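Local coordinates for major pollen allergen Jun a 1 (Juniperus ashei, PDB 1PXZ), which has low pectate lyase activity, the calcium-dependent eliminative cleavage of polygalacturonan in pectin, and acts as a major allergen of cedar pollen, at residues N17-A22 and A67-F72; P83-G88 and E143-Q148; A97-G102 and H119-H124; H115-S120 and N160-H165; T154-T159 and V178-T183. All blocks are in the same frame, centred on the assembly; numbering follows the deposited sequence.

In the fold
All five contacts build on the parallel beta-helix. Contacts 3, 4 and 5 join successive coils: contacts 3 and 4 share His119 and Ser120, and contact 5, centred about 13 Å from contact 4, is tied to it by a probable hydrogen bond, Asn160 N to Thr183 O (3.2 Å). Segment 17-22 of contact 1 packs on the outside of contact 4, Leu21 O 3.3 Å from Trp162 CZ3. Contact 2, centred about 23 Å from contact 1, touches contact 4 where Ala87 O lies 3.5 Å from Val116 CG2. By similarity, calcium ligands adjoin contacts 2 and 5: Asp149 about 5 Å from Gln148, Asp177 about 3 Å from Thr179, between side chains.

Contact 1: N17-A22 and A67-F72; sequences NRMKLA and ALWIIF
Arg18 and Trp69 grip one carboxylate oxygen between them: OD2 of Asp93 takes a salt bridge from Arg18 NH1 and a hydrogen bond from Trp69 NE1. This ties the 3-10 segment within 17-22 to strand 68-72 through a third residue, while everything that meets directly is packing. Trp69 is the centre of it. Its CG stands anti to the backbone N (chi1 -167°), which sends the indole out from the strand and in among the side chains of the turn. Met19 lies over one face, CG 3.9 Å from the centroid of the six-membered ring, and its extended chain runs on until CE rests 3.7 Å from Trp69 CB. The sulfur stands obliquely to the same ring, a Met-aromatic contact at 5.0 Å from SD to the centroid. Ala22 CB closes the edge, in the plane of the indole, 3.9 Å from CZ3. Further along the strand, Ile71 CG2 sits against one face of the Arg18 guanidinium, 3.5 Å from CZ; Ile71 opens a segment found to bind IgE. Strand 68-72 runs between strands 39-43 and 90-93 of the parallel beta-helix, and the turn lies across the outside, with Ala22 and Leu21 reaching strand 114-119.

Contact 2: P83-G88 and E143-Q148; sequences PLYVAG and EPVHAQ
Tyr85 and Val145 reach toward each other from opposite directions: the phenol oxygen OH lies 3.6 Å from Val145 CG1, and ring carbon CE2 is 3.8 Å from the other methyl, CG2. Both methyls come to the same side of the ring plane at its outer end, CG1 close to that plane and CG2 well off it, an oblique approach. This is where a hairpin folds back on the parallel beta-helix, since Tyr85 belongs to the short outermost strand 84-85 of one of its sheets and Val145 to strand 141-145, paired antiparallel with strand 132-137. Beside the tyrosine, Pro83 turns CG toward Gln148 CG at 4.0 Å, the two side chains crossing at about a right angle. The contact is small and buried, and its residues meet mainly through carbon.

Farther out, Phe109 of the adjoining strand 108-111 backs the group, its ring meeting that of Tyr85 at about 40° while Pro83 and Gln148 also rest on it. Ser129 OG receives a hydrogen bond from Gln148 N, fixing the backbone just before Asp149, a calcium ligand by similarity. Arg59 of helix 58-63 donates from NH1 to Pro83 O. Pro83 CG also comes within 4.3 Å of Val145 CG1.

Contact 3: A97-G102 and H119-H124; sequences ADVHLG and HSLHIH
His122 uses both its backbone N and its O on the neighbouring strand: N donates to Val99 O at 2.9 Å, and O receives Leu101 N, also at 2.9 Å and nearly straight (169° at the hydrogen). One step on, His124 N donates to Leu101 O at 3.0 Å. Before this ladder begins the two chains lie farther apart, and a water fills in. Val99 N is satisfied by this water at 2.9 Å, which also lies within bonding reach of Ala97 O (2.7 Å) and Ser120 O (2.9 Å). Such parallel pairing of residues a whole coil apart is the rung-to-rung bonding of a parallel beta-helix, here between strands 99-102 and 122-124.

On one face of the sheet the coils stack histidine on histidine. The rings of His100 and His122 form an offset stack, centroids 3.9 Å apart and planes only 6° from parallel, with His100 NE2 above CG of His122. His124 sets CG between its own N and carbonyl carbon (chi1 53°), which swings its ring back beside His100, rim to rim and steeply inclined. A second water bonds to Asp98 OD1 and weakly to His122 NE2. On the other face, Leu101 and Ile123 turn into the interior of the beta-helix, where both touch strand 108-111; nearby, Val99 CG1 lies 4.1 Å from Leu121 CD2.

Contact 4: H115-S120 and N160-H165; sequences HVILHS and NAWIDH
His119 ND1 donates to Asp164 OD2 at 2.9 Å, on the anti side of that oxygen and close to the imidazole plane. Both side chains leave the strands with CG anti to the backbone N, run alongside each other, and bring ring and carboxylate to within 12° of coplanar; the bond itself is bent, 134° at the hydrogen. The other carboxylate oxygen, OD1, accepts from Ser188 OG and Asn189 ND2, so both oxygens of the buried carboxylate are held.

Beneath the side chains the backbones form a regular parallel ladder. Trp162 N reaches Val116 O at 3.0 Å, Leu118 N donates to Trp162 O, and Asp164 N to Leu118 O is nearly straight at 174°. Ser120 N extends the ladder to Asp164 O at 3.2 Å. At the other end Asn160 O, where the chain turns a corner, accepts weak bonds from His115 N and Val116 N.

Packing follows the same pairing. Ile117 CD1 touches the indole edge of Trp162, 3.9 Å from CE3, and Asn160 CB sits over the face of the His115 ring, 3.9 Å from its centroid. Within the beta-helix the two strands lie between 90-93 and 185-195; Leu118, Ala161 and Ile163 turn inward to strands 108-111 and 153-156, while Leu21 and Ala22 cover His119 and Ile117 from outside.

Contact 5: T154-T159 and V178-T183; sequences TMRNVT and VTLGST
Met155 and Val178 make the tight side of this contact: both are buried, and Met155 CE presses to 3.3 Å from Val178 CG2, closer than carbons normally sit. The bend at chi3 (-83°) curls the methyl over to its neighbour. Next to them Met155 O accepts twice from Thr179, from its N at 2.9 Å and, at a more tilted approach, from OG1 at 3.3 Å.

Two coils of the parallel beta-helix run side by side here, but the register slips by one residue between Arg156 and Thr159, where the loop through Leu180 and Gly181 carries the extra residue. Ser182 OG bridges the slip. It donates to Thr179 O at 2.7 Å and receives Val158 N at 3.1 Å, almost straight at 176°. Thr179 O is also met by Asn157 N, from the opposite face of its carbonyl plane, and Thr183 N to Val158 O restarts the ladder.

Outward, the side chains become more exposed, though still close: Leu180 CD2 lies over one face of the Arg156 guanidinium, offset toward the rim and 3.2 Å from NH1. Lys112 NZ is close to Arg156 NH1, like charges together, and also donates to Asn157 OD1. The loose spot is at the far end, where Thr159 CG2 and Thr183 CG2 merely touch at 4.1 Å.

Contact 1: N17-A22 and A67-F72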
# COMPACT_ATOMS: atom_id res chain seq x y z
N ASN A 17 17.62 7.67 15.03
CA ASN A 17 17.73 8.26 13.69
C ASN A 17 16.51 7.91 12.85
O ASN A 17 16.62 7.21 11.84
CB ASN A 17 19.02 7.78 13.04
CG ASN A 17 19.43 8.52 11.79
OD1 ASN A 17 20.49 8.17 11.26
ND2 ASN A 17 18.66 9.48 11.32
N ARG A 18 15.34 8.39 13.26
CA ARG A 18 14.13 7.95 12.55
C ARG A 18 14.18 8.34 11.08
O ARG A 18 13.58 7.64 10.26
CB ARG A 18 12.86 8.53 13.16
CG ARG A 18 12.44 7.97 14.52
CD ARG A 18 11.26 8.81 15.04
NE ARG A 18 10.76 8.32 16.32
CZ ARG A 18 9.83 7.37 16.42
NH1 ARG A 18 9.32 6.82 15.31
NH2 ARG A 18 9.43 6.99 17.63
N MET A 19 14.82 9.44 10.66
CA MET A 19 14.60 9.80 9.26
C MET A 19 15.49 9.03 8.29
O MET A 19 15.40 9.19 7.07
CB MET A 19 14.82 11.31 9.08
CG MET A 19 13.79 12.13 9.89
SD MET A 19 13.95 13.85 9.41
CE MET A 19 12.57 14.64 10.23
N LYS A 20 16.35 8.17 8.82
CA LYS A 20 17.14 7.33 7.91
C LYS A 20 16.22 6.47 7.05
O LYS A 20 16.56 6.17 5.91
CB LYS A 20 18.07 6.43 8.71
CG LYS A 20 19.01 5.58 7.87
CD LYS A 20 20.10 4.98 8.74
CE LYS A 20 21.23 4.45 7.87
NZ LYS A 20 21.85 3.24 8.49
N LEU A 21 15.08 6.08 7.60
CA LEU A 21 14.07 5.32 6.84
C LEU A 21 13.82 5.91 5.47
O LEU A 21 13.69 5.20 4.46
CB LEU A 21 12.77 5.27 7.65
CG LEU A 21 11.59 4.55 6.98
CD1 LEU A 21 11.85 3.06 6.90
CD2 LEU A 21 10.30 4.85 7.72
N ALA A 22 13.76 7.23 5.38
CA ALA A 22 13.37 7.85 4.12
C ALA A 22 14.43 7.69 3.04
O ALA A 22 14.14 7.93 1.87
CB ALA A 22 13.05 9.33 4.32
N ALA A 67 6.51 20.47 6.04
CA ALA A 67 6.98 19.10 6.14
C ALA A 67 7.05 18.66 7.59
O ALA A 67 7.64 19.35 8.43
CB ALA A 67 8.36 18.92 5.50
N LEU A 68 6.44 17.51 7.90
CA LEU A 68 6.48 17.04 9.28
C LEU A 68 6.70 15.53 9.33
O LEU A 68 6.14 14.85 8.46
CB LEU A 68 5.17 17.33 10.03
CG LEU A 68 4.86 18.79 10.37
CD1 LEU A 68 3.51 18.85 11.07
CD2 LEU A 68 5.98 19.40 11.20
N TRP A 69 7.44 15.10 10.33
CA TRP A 69 7.66 13.67 10.57
C TRP A 69 6.86 13.34 11.82
O TRP A 69 7.32 13.68 12.92
CB TRP A 69 9.15 13.37 10.67
CG TRP A 69 9.48 11.91 10.59
CD1 TRP A 69 9.28 10.97 11.55
CD2 TRP A 69 10.08 11.22 9.48
NE1 TRP A 69 9.71 9.74 11.11
CE2 TRP A 69 10.20 9.87 9.85
CE3 TRP A 69 10.51 11.63 8.22
CZ2 TRP A 69 10.75 8.90 9.01
CZ3 TRP A 69 11.05 10.67 7.37
CH2 TRP A 69 11.15 9.34 7.78
N ILE A 70 5.70 12.73 11.62
CA ILE A 70 4.78 12.52 12.74
C ILE A 70 5.03 11.21 13.48
O ILE A 70 5.13 10.13 12.89
CB ILE A 70 3.33 12.61 12.23
CG1 ILE A 70 3.04 13.98 11.61
CG2 ILE A 70 2.32 12.26 13.31
CD1 ILE A 70 1.86 13.97 10.64
N ILE A 71 5.16 11.35 14.80
CA ILE A 71 5.40 10.20 15.69
C ILE A 71 4.40 10.24 16.86
O ILE A 71 3.64 11.20 16.99
CB ILE A 71 6.81 10.22 16.28
CG1 ILE A 71 7.08 11.50 17.09
CG2 ILE A 71 7.87 10.05 15.21
CD1 ILE A 71 8.33 11.42 17.93
N PHE A 72 4.37 9.21 17.69
CA PHE A 72 3.30 9.12 18.69
C PHE A 72 3.88 8.98 20.10
O PHE A 72 4.80 8.19 20.28
CB PHE A 72 2.38 7.96 18.34
CG PHE A 72 1.66 8.11 17.01
CD1 PHE A 72 2.31 7.81 15.82
CD2 PHE A 72 0.35 8.53 16.93
CE1 PHE A 72 1.68 7.95 14.59
CE2 PHE A 72 -0.30 8.68 15.71
CZ PHE A 72 0.36 8.37 14.52

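Contact 2: P83-G88 and E143-Q148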
# COMPACT_ATOMS: atom_id res chain seq x y z
N PRO A 83 -13.06 11.29 7.39
CA PRO A 83 -11.84 10.88 6.67
C PRO A 83 -10.67 11.80 6.99
O PRO A 83 -10.82 13.01 7.08
CB PRO A 83 -12.25 11.05 5.20
CG PRO A 83 -13.73 10.78 5.22
CD PRO A 83 -14.22 11.44 6.49
N LEU A 84 -9.48 11.25 7.22
CA LEU A 84 -8.33 12.09 7.50
C LEU A 84 -7.56 12.30 6.20
O LEU A 84 -6.99 11.32 5.71
CB LEU A 84 -7.42 11.43 8.52
CG LEU A 84 -6.04 12.06 8.72
CD1 LEU A 84 -6.16 13.55 9.00
CD2 LEU A 84 -5.31 11.35 9.85
N TYR A 85 -7.59 13.52 5.69
CA TYR A 85 -6.77 13.86 4.54
C TYR A 85 -5.37 14.24 5.00
O TYR A 85 -5.21 15.12 5.85
CB TYR A 85 -7.43 15.01 3.77
CG TYR A 85 -8.59 14.45 2.98
CD1 TYR A 85 -8.37 13.94 1.71
CD2 TYR A 85 -9.87 14.46 3.52
CE1 TYR A 85 -9.41 13.42 0.97
CE2 TYR A 85 -10.91 13.95 2.78
CZ TYR A 85 -10.68 13.44 1.52
OH TYR A 85 -11.73 12.93 0.78
N VAL A 86 -4.38 13.56 4.45
CA VAL A 86 -2.99 13.73 4.82
C VAL A 86 -2.29 14.61 3.78
O VAL A 86 -2.25 14.27 2.59
CB VAL A 86 -2.23 12.39 4.95
CG1 VAL A 86 -0.76 12.66 5.29
CG2 VAL A 86 -2.82 11.46 6.00
N ALA A 87 -1.74 15.74 4.17
CA ALA A 87 -1.09 16.66 3.24
C ALA A 87 0.19 16.09 2.66
O ALA A 87 0.74 15.07 3.08
CB ALA A 87 -0.85 17.98 3.99
N GLY A 88 0.78 16.74 1.65
CA GLY A 88 2.04 16.19 1.13
C GLY A 88 3.21 16.49 2.05
O GLY A 88 3.05 17.29 2.98
N GLU A 143 -14.02 21.92 3.67
CA GLU A 143 -14.74 21.58 2.46
C GLU A 143 -15.69 20.41 2.71
O GLU A 143 -15.38 19.55 3.54
CB GLU A 143 -13.81 21.10 1.35
CG GLU A 143 -12.81 22.11 0.82
CD GLU A 143 -12.41 21.75 -0.60
OE1 GLU A 143 -11.78 20.68 -0.78
OE2 GLU A 143 -12.76 22.54 -1.51
N PRO A 144 -16.78 20.33 1.98
CA PRO A 144 -17.66 19.17 2.16
C PRO A 144 -16.97 17.96 1.55
O PRO A 144 -16.36 18.09 0.50
CB PRO A 144 -18.92 19.56 1.40
CG PRO A 144 -18.50 20.59 0.42
CD PRO A 144 -17.26 21.27 0.95
N VAL A 145 -17.02 16.81 2.21
CA VAL A 145 -16.42 15.58 1.65
C VAL A 145 -17.52 14.56 1.45
O VAL A 145 -18.28 14.29 2.38
CB VAL A 145 -15.34 15.05 2.59
CG1 VAL A 145 -14.92 13.64 2.23
CG2 VAL A 145 -14.13 15.99 2.56
N HIS A 146 -17.71 13.96 0.28
CA HIS A 146 -18.84 13.03 0.19
C HIS A 146 -18.62 11.81 1.08
O HIS A 146 -17.52 11.61 1.60
CB HIS A 146 -19.05 12.60 -1.26
CG HIS A 146 -17.97 11.76 -1.87
ND1 HIS A 146 -16.87 12.27 -2.52
CD2 HIS A 146 -17.82 10.42 -1.96
CE1 HIS A 146 -16.09 11.31 -2.97
NE2 HIS A 146 -16.65 10.16 -2.63
N ALA A 147 -19.65 10.99 1.25
CA ALA A 147 -19.50 9.72 1.95
C ALA A 147 -18.43 8.84 1.31
O ALA A 147 -18.47 8.63 0.09
CB ALA A 147 -20.84 8.98 1.95
N GLN A 148 -17.48 8.30 2.06
CA GLN A 148 -16.42 7.52 1.41
C GLN A 148 -16.42 6.05 1.83
O GLN A 148 -16.80 5.71 2.94
CB GLN A 148 -15.03 8.05 1.73
CG GLN A 148 -14.82 9.54 1.58
CD GLN A 148 -14.86 9.95 0.12
OE1 GLN A 148 -15.64 10.82 -0.25
NE2 GLN A 148 -14.01 9.30 -0.66

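Contact 3: A97-G102 and H119-H124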
# COMPACT_ATOMS: atom_id res chain seq x y z
N ALA A 97 5.60 2.86 19.13
CA ALA A 97 4.29 2.83 19.76
C ALA A 97 3.36 1.85 19.05
O ALA A 97 3.56 1.48 17.89
CB ALA A 97 3.64 4.21 19.75
N ASP A 98 2.32 1.46 19.80
CA ASP A 98 1.27 0.64 19.21
C ASP A 98 0.14 1.56 18.78
O ASP A 98 -0.68 1.87 19.66
CB ASP A 98 0.71 -0.35 20.23
CG ASP A 98 1.75 -1.36 20.67
OD1 ASP A 98 2.74 -1.53 19.92
OD2 ASP A 98 1.57 -1.96 21.75
N VAL A 99 0.13 1.94 17.52
CA VAL A 99 -0.88 2.85 16.98
C VAL A 99 -1.88 2.11 16.12
O VAL A 99 -1.46 1.44 15.17
CB VAL A 99 -0.17 3.92 16.14
CG1 VAL A 99 -1.18 4.89 15.56
CG2 VAL A 99 0.88 4.56 17.03
N HIS A 100 -3.15 2.23 16.47
CA HIS A 100 -4.25 1.57 15.80
C HIS A 100 -5.24 2.63 15.34
O HIS A 100 -5.76 3.34 16.21
CB HIS A 100 -4.96 0.56 16.71
CG HIS A 100 -4.17 -0.67 17.04
ND1 HIS A 100 -3.08 -0.70 17.87
CD2 HIS A 100 -4.31 -1.95 16.62
CE1 HIS A 100 -2.60 -1.92 17.95
NE2 HIS A 100 -3.34 -2.71 17.19
N LEU A 101 -5.46 2.72 14.03
CA LEU A 101 -6.45 3.57 13.41
C LEU A 101 -7.60 2.73 12.85
O LEU A 101 -7.39 1.55 12.56
CB LEU A 101 -5.85 4.39 12.24
CG LEU A 101 -4.49 5.03 12.53
CD1 LEU A 101 -3.93 5.77 11.33
CD2 LEU A 101 -4.64 5.96 13.73
N GLY A 102 -8.77 3.31 12.68
CA GLY A 102 -9.96 2.66 12.17
C GLY A 102 -10.95 2.49 13.32
O GLY A 102 -11.59 3.47 13.71
N HIS A 119 4.06 4.50 7.71
CA HIS A 119 4.91 3.41 8.15
C HIS A 119 4.60 2.96 9.58
O HIS A 119 4.45 3.79 10.47
CB HIS A 119 6.34 3.91 8.07
CG HIS A 119 7.40 3.07 8.68
ND1 HIS A 119 8.02 2.03 8.00
CD2 HIS A 119 8.00 3.12 9.90
CE1 HIS A 119 8.93 1.47 8.80
NE2 HIS A 119 8.93 2.11 9.96
N SER A 120 4.54 1.66 9.73
CA SER A 120 4.41 0.94 11.00
C SER A 120 3.16 1.32 11.80
O SER A 120 3.19 1.48 13.03
CB SER A 120 5.70 1.15 11.81
OG SER A 120 5.79 0.19 12.85
N LEU A 121 2.06 1.39 11.06
CA LEU A 121 0.74 1.60 11.63
C LEU A 121 -0.10 0.33 11.59
O LEU A 121 -0.03 -0.50 10.68
CB LEU A 121 -0.04 2.68 10.87
CG LEU A 121 0.67 4.01 10.66
CD1 LEU A 121 -0.12 4.92 9.73
CD2 LEU A 121 0.92 4.65 12.04
N HIS A 122 -0.95 0.20 12.62
CA HIS A 122 -2.01 -0.81 12.51
C HIS A 122 -3.27 -0.14 11.99
O HIS A 122 -3.69 0.87 12.60
CB HIS A 122 -2.34 -1.41 13.86
CG HIS A 122 -1.22 -2.03 14.63
ND1 HIS A 122 -1.06 -3.41 14.63
CD2 HIS A 122 -0.25 -1.51 15.42
CE1 HIS A 122 -0.01 -3.70 15.39
NE2 HIS A 122 0.49 -2.58 15.88
N ILE A 123 -3.91 -0.60 10.93
CA ILE A 123 -5.18 0.01 10.53
C ILE A 123 -6.19 -1.11 10.36
O ILE A 123 -5.92 -2.03 9.59
CB ILE A 123 -5.09 0.86 9.26
CG1 ILE A 123 -3.91 1.82 9.28
CG2 ILE A 123 -6.40 1.58 9.00
CD1 ILE A 123 -3.68 2.62 8.02
N HIS A 124 -7.30 -1.05 11.08
CA HIS A 124 -8.32 -2.08 10.93
C HIS A 124 -9.68 -1.55 11.39
O HIS A 124 -9.70 -0.56 12.13
CB HIS A 124 -7.93 -3.31 11.75
CG HIS A 124 -7.64 -2.97 13.17
ND1 HIS A 124 -8.67 -2.69 14.05
CD2 HIS A 124 -6.49 -2.85 13.87
CE1 HIS A 124 -8.16 -2.42 15.24
NE2 HIS A 124 -6.85 -2.50 15.15
O HOH W 1 2.14 1.10 15.67
O HOH W 2 3.57 -1.89 17.24

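Contact 4: H115-S120 and N160-H165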
# COMPACT_ATOMS: atom_id res chain seq x y z
N HIS A 115 4.75 12.84 -1.90
CA HIS A 115 5.74 12.66 -0.84
C HIS A 115 5.10 12.40 0.53
O HIS A 115 5.26 13.18 1.47
CB HIS A 115 6.72 13.86 -0.76
CG HIS A 115 7.52 13.96 -2.03
ND1 HIS A 115 8.58 13.13 -2.31
CD2 HIS A 115 7.39 14.77 -3.11
CE1 HIS A 115 9.08 13.43 -3.50
NE2 HIS A 115 8.37 14.43 -4.00
N VAL A 116 4.42 11.26 0.59
CA VAL A 116 3.80 10.76 1.82
C VAL A 116 4.32 9.35 2.12
O VAL A 116 4.22 8.48 1.25
CB VAL A 116 2.27 10.73 1.75
CG1 VAL A 116 1.70 10.06 3.00
CG2 VAL A 116 1.68 12.11 1.56
N ILE A 117 4.85 9.17 3.33
CA ILE A 117 5.28 7.89 3.86
C ILE A 117 4.34 7.47 5.00
O ILE A 117 4.15 8.22 5.96
CB ILE A 117 6.72 7.91 4.39
CG1 ILE A 117 7.76 8.23 3.29
CG2 ILE A 117 7.08 6.61 5.09
CD1 ILE A 117 9.15 8.46 3.87
N LEU A 118 3.75 6.28 4.88
CA LEU A 118 2.92 5.76 5.97
C LEU A 118 3.62 4.51 6.46
O LEU A 118 3.75 3.58 5.67
CB LEU A 118 1.51 5.45 5.53
CG LEU A 118 0.71 6.61 4.93
CD1 LEU A 118 -0.60 6.11 4.35
CD2 LEU A 118 0.46 7.70 5.98
N HIS A 119 4.06 4.50 7.71
CA HIS A 119 4.91 3.41 8.15
C HIS A 119 4.60 2.96 9.58
O HIS A 119 4.45 3.79 10.47
CB HIS A 119 6.34 3.91 8.07
CG HIS A 119 7.40 3.07 8.68
ND1 HIS A 119 8.02 2.03 8.00
CD2 HIS A 119 8.00 3.12 9.90
CE1 HIS A 119 8.93 1.47 8.80
NE2 HIS A 119 8.93 2.11 9.96
N SER A 120 4.54 1.66 9.73
CA SER A 120 4.41 0.94 11.00
C SER A 120 3.16 1.32 11.80
O SER A 120 3.19 1.48 13.03
CB SER A 120 5.70 1.15 11.81
OG SER A 120 5.79 0.19 12.85
N ASN A 160 4.55 9.67 -5.74
CA ASN A 160 5.67 9.56 -4.81
C ASN A 160 5.12 9.25 -3.42
O ASN A 160 5.13 10.10 -2.54
CB ASN A 160 6.50 10.86 -4.77
CG ASN A 160 7.24 11.04 -6.08
OD1 ASN A 160 7.77 10.06 -6.62
ND2 ASN A 160 7.28 12.26 -6.59
N ALA A 161 4.63 8.03 -3.25
CA ALA A 161 4.14 7.66 -1.92
C ALA A 161 4.65 6.27 -1.56
O ALA A 161 4.92 5.47 -2.46
CB ALA A 161 2.62 7.71 -1.87
N TRP A 162 4.81 6.02 -0.27
CA TRP A 162 5.42 4.77 0.19
C TRP A 162 4.59 4.25 1.37
O TRP A 162 4.52 4.96 2.37
CB TRP A 162 6.86 5.02 0.58
CG TRP A 162 7.70 3.85 0.96
CD1 TRP A 162 7.47 2.52 0.65
CD2 TRP A 162 8.90 3.89 1.72
NE1 TRP A 162 8.49 1.75 1.20
CE2 TRP A 162 9.37 2.58 1.86
CE3 TRP A 162 9.62 4.96 2.31
CZ2 TRP A 162 10.54 2.28 2.56
CZ3 TRP A 162 10.78 4.65 3.00
CH2 TRP A 162 11.23 3.34 3.13
N ILE A 163 4.01 3.08 1.18
CA ILE A 163 3.23 2.45 2.26
C ILE A 163 4.03 1.25 2.76
O ILE A 163 4.13 0.27 2.02
CB ILE A 163 1.86 2.09 1.71
CG1 ILE A 163 1.10 3.34 1.19
CG2 ILE A 163 0.99 1.31 2.70
CD1 ILE A 163 -0.07 2.88 0.35
N ASP A 164 4.58 1.33 3.97
CA ASP A 164 5.61 0.38 4.40
C ASP A 164 5.43 -0.12 5.82
O ASP A 164 5.22 0.69 6.73
CB ASP A 164 6.97 1.10 4.30
CG ASP A 164 8.16 0.22 4.60
OD1 ASP A 164 8.47 -0.74 3.85
OD2 ASP A 164 8.81 0.50 5.63
N HIS A 165 5.55 -1.44 5.99
CA HIS A 165 5.49 -2.05 7.31
C HIS A 165 4.21 -1.71 8.07
O HIS A 165 4.27 -1.55 9.30
CB HIS A 165 6.72 -1.61 8.13
CG HIS A 165 7.93 -2.50 7.94
ND1 HIS A 165 7.97 -3.80 8.35
CD2 HIS A 165 9.13 -2.26 7.37
CE1 HIS A 165 9.15 -4.34 8.06
NE2 HIS A 165 9.89 -3.42 7.45

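Contact 5: T154-T159 and V178-T183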
# COMPACT_ATOMS: atom_id res chain seq x y z
N THR A 154 -6.49 5.41 1.12
CA THR A 154 -7.01 5.73 -0.21
C THR A 154 -6.14 6.78 -0.88
O THR A 154 -5.86 7.78 -0.20
CB THR A 154 -8.45 6.26 -0.13
OG1 THR A 154 -9.30 5.23 0.38
CG2 THR A 154 -8.97 6.62 -1.52
N MET A 155 -5.72 6.58 -2.12
CA MET A 155 -4.90 7.57 -2.81
C MET A 155 -5.57 7.97 -4.12
O MET A 155 -5.88 7.09 -4.93
CB MET A 155 -3.48 7.05 -3.08
CG MET A 155 -2.63 6.91 -1.82
SD MET A 155 -1.12 5.95 -2.16
CE MET A 155 -1.88 4.33 -1.98
N ARG A 156 -5.79 9.27 -4.30
CA ARG A 156 -6.40 9.80 -5.52
C ARG A 156 -5.47 10.87 -6.08
O ARG A 156 -5.19 11.86 -5.39
CB ARG A 156 -7.77 10.39 -5.23
CG ARG A 156 -8.53 10.90 -6.44
CD ARG A 156 -9.89 11.45 -6.02
NE ARG A 156 -10.18 12.82 -6.38
CZ ARG A 156 -9.49 13.85 -6.81
NH1 ARG A 156 -8.19 13.81 -7.04
NH2 ARG A 156 -10.12 15.00 -7.04
N ASN A 157 -4.96 10.66 -7.29
CA ASN A 157 -4.06 11.66 -7.85
C ASN A 157 -2.86 11.93 -6.94
O ASN A 157 -2.54 13.08 -6.69
CB ASN A 157 -4.82 12.97 -8.06
CG ASN A 157 -4.41 13.62 -9.37
OD1 ASN A 157 -5.24 14.22 -10.04
ND2 ASN A 157 -3.14 13.46 -9.71
N VAL A 158 -2.23 10.86 -6.46
CA VAL A 158 -1.05 10.94 -5.61
C VAL A 158 0.23 10.52 -6.31
O VAL A 158 0.24 9.54 -7.07
CB VAL A 158 -1.25 10.02 -4.37
CG1 VAL A 158 0.03 9.95 -3.57
CG2 VAL A 158 -2.42 10.53 -3.56
N THR A 159 1.35 11.23 -6.10
CA THR A 159 2.59 10.71 -6.68
C THR A 159 3.66 10.65 -5.61
O THR A 159 3.70 11.44 -4.65
CB THR A 159 3.11 11.53 -7.88
OG1 THR A 159 3.51 12.82 -7.40
CG2 THR A 159 2.02 11.78 -8.92
N VAL A 178 -5.84 2.69 -4.97
CA VAL A 178 -4.98 3.65 -5.69
C VAL A 178 -5.68 4.00 -6.99
O VAL A 178 -5.98 3.10 -7.78
CB VAL A 178 -3.60 3.04 -5.94
CG1 VAL A 178 -2.69 3.99 -6.71
CG2 VAL A 178 -2.94 2.66 -4.62
N THR A 179 -6.02 5.26 -7.22
CA THR A 179 -6.82 5.67 -8.35
C THR A 179 -6.43 7.03 -8.90
O THR A 179 -5.65 7.78 -8.31
CB THR A 179 -8.32 5.81 -7.98
OG1 THR A 179 -8.42 6.86 -7.00
CG2 THR A 179 -8.90 4.58 -7.35
N LEU A 180 -7.04 7.33 -10.05
CA LEU A 180 -7.01 8.63 -10.69
C LEU A 180 -5.61 9.17 -10.93
O LEU A 180 -5.28 10.24 -10.41
CB LEU A 180 -7.76 9.68 -9.84
CG LEU A 180 -7.99 11.01 -10.57
CD1 LEU A 180 -8.87 10.77 -11.79
CD2 LEU A 180 -8.61 12.07 -9.66
N GLY A 181 -4.80 8.50 -11.73
CA GLY A 181 -3.53 9.11 -12.08
C GLY A 181 -2.45 9.02 -11.02
O GLY A 181 -1.43 9.71 -11.08
N SER A 182 -2.65 8.17 -10.02
CA SER A 182 -1.60 7.99 -9.02
C SER A 182 -0.44 7.21 -9.62
O SER A 182 -0.67 6.31 -10.44
CB SER A 182 -2.12 7.25 -7.79
OG SER A 182 -3.17 8.02 -7.20
N THR A 183 0.77 7.55 -9.21
CA THR A 183 1.89 6.79 -9.77
C THR A 183 3.11 7.05 -8.92
O THR A 183 3.08 7.92 -8.03
CB THR A 183 2.06 7.17 -11.26
OG1 THR A 183 2.99 6.26 -11.87
CG2 THR A 183 2.63 8.57 -11.39